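Local coordinates for protein cyclopropane mycolic acid synthase MmaA2 (Mycobacterium tuberculosis, PDB 1TPY) that converts a double bond of mycolic acids into a cis cyclopropane ring, using S-adenosyl-L-methionine as the donor of the methylene carbon, at residues Ala14-Ser19 with Gln31-Ala36. Numbering follows the deposited sequence.
Sequences AHYDLS and QTYSCA. With SAH (S-adenosyl-L-homocysteine), chain C; 16A (cetyl-trimethyl-ammonium), chain D; CO3 (carbonate ion), chain B.
Two partners grip Tyr33 OH: His15 NE2, hydrogen-bonded at 2.8 Å, and the hydroxyl of Tyr265 on helix 256-275. The His15 bond ties the end of helix 9-16 to the loop 31-36 in the active-site pocket of a Rossmann-type methyltransferase, where His15, Tyr16 and Tyr33 form an aromatic cluster. The His15 and Tyr33 rings meet rim to rim, their planes 28° apart; Ile199 O holds His15 ND1, so both imidazole nitrogens are engaged, which should hold the ring's rotation. Tyr16 lies between His15 and the cofactor product: His15 CD2 sits 3.7 Å above the centre of the phenol on one face, SAH C3' lies over the other, and CE2 approaches SAH SD at 3.3 Å. With CG anti to its carbonyl carbon (chi1 -52°), Tyr16 also brings CE2 within 3.6 Å of Tyr33 CD1, and its hydroxyl bonds to His141. The ammonium methyl C17 of 16A lies 3.5 Å above the Tyr33 ring plane, over its centre, and meets the edge of Tyr16. Beyond the cluster, the loop holds the SAH carboxylate with two bonds: Ser34 OG, itself bonded to Lys52, reaches O, while the N-H of Tyr33 points almost straight at OXT (176°), with N 2.8 Å from OXT.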
loop_
_atom_site.group_PDB
_atom_site.type_symbol
_atom_site.label_atom_id
_atom_site.label_comp_id
_atom_site.label_asym_id
_atom_site.label_seq_id
_atom_site.Cartn_x
_atom_site.Cartn_y
_atom_site.Cartn_z
ATOM N N ALA A 14 7.787 -0.562 13.109
ATOM C CA ALA A 14 7.286 -1.503 14.110
ATOM C C ALA A 14 6.512 -2.630 13.436
ATOM O O ALA A 14 6.356 -3.711 13.998
ATOM C CB ALA A 14 6.388 -0.775 15.115
ATOM N N HIS A 15 6.023 -2.375 12.229
ATOM C CA HIS A 15 5.291 -3.399 11.497
ATOM C C HIS A 15 6.144 -4.076 10.417
ATOM O O HIS A 15 6.385 -5.282 10.475
ATOM C CB HIS A 15 4.039 -2.804 10.840
ATOM C CG HIS A 15 3.143 -3.830 10.215
ATOM N ND1 HIS A 15 2.084 -4.403 10.887
ATOM C CD2 HIS A 15 3.179 -4.421 8.997
ATOM C CE1 HIS A 15 1.507 -5.303 10.111
ATOM N NE2 HIS A 15 2.154 -5.335 8.959
ATOM N N TYR A 16 6.611 -3.299 9.441
ATOM C CA TYR A 16 7.371 -3.865 8.328
ATOM C C TYR A 16 8.772 -4.383 8.594
ATOM O O TYR A 16 9.332 -5.096 7.760
ATOM C CB TYR A 16 7.409 -2.872 7.161
ATOM C CG TYR A 16 6.034 -2.388 6.789
ATOM C CD1 TYR A 16 5.521 -1.212 7.331
ATOM C CD2 TYR A 16 5.203 -3.158 5.979
ATOM C CE1 TYR A 16 4.212 -0.818 7.082
ATOM C CE2 TYR A 16 3.893 -2.774 5.725
ATOM C CZ TYR A 16 3.404 -1.608 6.279
ATOM O OH TYR A 16 2.107 -1.243 6.045
ATOM N N ASP A 17 9.355 -4.040 9.735
ATOM C CA ASP A 17 10.691 -4.535 10.036
ATOM C C ASP A 17 10.648 -5.712 11.005
ATOM O O ASP A 17 11.680 -6.149 11.511
ATOM C CB ASP A 17 11.569 -3.406 10.586
ATOM C CG ASP A 17 12.099 -2.495 9.486
ATOM O OD1 ASP A 17 12.668 -1.434 9.803
ATOM O OD2 ASP A 17 11.957 -2.851 8.298
ATOM N N LEU A 18 9.447 -6.234 11.245
ATOM C CA LEU A 18 9.271 -7.375 12.140
ATOM C C LEU A 18 10.211 -8.516 11.743
ATOM O O LEU A 18 10.972 -9.024 12.565
ATOM C CB LEU A 18 7.824 -7.876 12.079
ATOM C CG LEU A 18 7.526 -9.068 12.991
ATOM C CD1 LEU A 18 7.712 -8.641 14.446
ATOM C CD2 LEU A 18 6.110 -9.566 12.760
ATOM N N SER A 19 10.145 -8.908 10.477
ATOM C CA SER A 19 10.974 -9.983 9.945
ATOM C C SER A 19 10.510 -10.372 8.551
ATOM O O SER A 19 9.351 -10.728 8.357
ATOM C CB SER A 19 10.906 -11.218 10.846
ATOM O OG SER A 19 11.437 -12.354 10.184
ATOM N N GLN A 31 6.001 -10.804 -2.456
ATOM C CA GLN A 31 5.951 -10.063 -1.203
ATOM C C GLN A 31 5.152 -8.765 -1.338
ATOM O O GLN A 31 5.449 -7.762 -0.683
ATOM C CB GLN A 31 7.371 -9.755 -0.705
ATOM C CG GLN A 31 8.306 -10.956 -0.668
ATOM C CD GLN A 31 7.753 -12.121 0.136
ATOM O OE1 GLN A 31 7.359 -11.966 1.295
ATOM N NE2 GLN A 31 7.728 -13.303 -0.479
ATOM N N THR A 32 4.146 -8.777 -2.206
ATOM C CA THR A 32 3.293 -7.610 -2.368
ATOM C C THR A 32 2.444 -7.625 -1.102
ATOM O O THR A 32 2.000 -8.679 -0.657
ATOM C CB THR A 32 2.400 -7.723 -3.617
ATOM O OG1 THR A 32 3.225 -7.753 -4.788
ATOM C CG2 THR A 32 1.463 -6.534 -3.702
ATOM N N TYR A 33 2.239 -6.457 -0.513
ATOM C CA TYR A 33 1.501 -6.372 0.732
ATOM C C TYR A 33 0.424 -5.308 0.599
ATOM O O TYR A 33 0.511 -4.237 1.194
ATOM C CB TYR A 33 2.489 -6.021 1.846
ATOM C CG TYR A 33 2.029 -6.311 3.256
ATOM C CD1 TYR A 33 2.834 -5.967 4.338
ATOM C CD2 TYR A 33 0.803 -6.925 3.512
ATOM C CE1 TYR A 33 2.438 -6.221 5.639
ATOM C CE2 TYR A 33 0.392 -7.188 4.821
ATOM C CZ TYR A 33 1.224 -6.829 5.879
ATOM O OH TYR A 33 0.856 -7.079 7.178
ATOM N N SER A 34 -0.592 -5.628 -0.196
ATOM C CA SER A 34 -1.703 -4.730 -0.464
ATOM C C SER A 34 -2.781 -5.513 -1.216
ATOM O O SER A 34 -2.527 -6.603 -1.717
ATOM C CB SER A 34 -1.218 -3.545 -1.308
ATOM O OG SER A 34 -0.461 -3.992 -2.427
ATOM N N CYS A 35 -3.980 -4.950 -1.305
ATOM C CA CYS A 35 -5.083 -5.630 -1.973
ATOM C C CYS A 35 -4.802 -6.114 -3.401
ATOM O O CYS A 35 -4.406 -5.338 -4.274
ATOM C CB CYS A 35 -6.316 -4.732 -1.989
ATOM S SG CYS A 35 -7.771 -5.546 -2.709
ATOM N N ALA A 36 -5.040 -7.401 -3.632
ATOM C CA ALA A 36 -4.828 -7.998 -4.949
ATOM C C ALA A 36 -6.037 -7.727 -5.849
ATOM O O ALA A 36 -7.041 -7.189 -5.396
ATOM C CB ALA A 36 -4.605 -9.494 -4.802
HETATM N N SAH C . 3.504 -0.476 -1.928
HETATM C CA SAH C . 3.896 -1.796 -1.431
HETATM C CB SAH C . 4.061 -1.804 0.110
HETATM C CG SAH C . 2.868 -1.369 0.962
HETATM S SD SAH C . 3.197 -1.444 2.744
HETATM C C SAH C . 2.878 -2.859 -1.847
HETATM O O SAH C . 1.814 -2.480 -2.369
HETATM O OXT SAH C . 3.147 -4.056 -1.633
HETATM C "C5'" SAH C . 3.274 0.310 3.194
HETATM C "C4'" SAH C . 4.541 0.962 2.620
HETATM O "O4'" SAH C . 4.490 2.409 2.639
HETATM C "C3'" SAH C . 5.816 0.574 3.367
HETATM O "O3'" SAH C . 6.858 0.314 2.409
HETATM C "C2'" SAH C . 6.115 1.784 4.204
HETATM O "O2'" SAH C . 7.503 1.842 4.577
HETATM C "C1'" SAH C . 5.680 2.881 3.289
HETATM N N9 SAH C . 5.435 4.222 3.965
HETATM C C8 SAH C . 4.651 4.572 5.018
HETATM N N7 SAH C . 4.656 5.822 5.354
HETATM C C5 SAH C . 5.542 6.374 4.424
HETATM C C6 SAH C . 6.027 7.690 4.191
HETATM N N6 SAH C . 5.658 8.733 4.930
HETATM N N1 SAH C . 6.915 7.878 3.158
HETATM C C2 SAH C . 7.298 6.823 2.402
HETATM N N3 SAH C . 6.912 5.543 2.525
HETATM C C4 SAH C . 6.022 5.392 3.570
HETATM C C1 16A D . -4.640 -5.494 5.186
HETATM C C2 16A D . -4.749 -4.286 6.116
HETATM C C3 16A D . -6.222 -3.887 6.306
HETATM C C4 16A D . -6.467 -2.704 7.232
HETATM C C5 16A D . -7.978 -2.434 7.318
HETATM C C6 16A D . -8.393 -1.261 8.220
HETATM C C7 16A D . -8.108 -1.353 9.740
HETATM C C8 16A D . -8.080 -0.037 10.554
HETATM C C9 16A D . -7.199 1.114 10.012
HETATM C C10 16A D . -5.675 0.853 9.957
HETATM C C11 16A D . -4.860 1.770 9.011
HETATM C C12 16A D . -3.467 1.246 8.629
HETATM C C13 16A D . -3.450 0.627 7.226
HETATM C C14 16A D . -2.086 0.024 6.898
HETATM C C15 16A D . -2.251 -0.796 5.608
HETATM C C16 16A D . -0.926 -1.539 5.341
HETATM N N1 16A D . -0.627 -2.507 4.200
HETATM C C17 16A D . 0.506 -3.203 4.011
HETATM C C18 16A D . -1.703 -3.567 4.101
HETATM C C19 16A D . -0.722 -1.750 2.894
HETATM C C CO3 B . -4.005 -1.245 0.466
HETATM O O1 CO3 B . -4.362 -2.263 -0.565
HETATM O O2 CO3 B . -3.645 -1.637 1.706
HETATM O O3 CO3 B . -4.048 0.075 0.159
#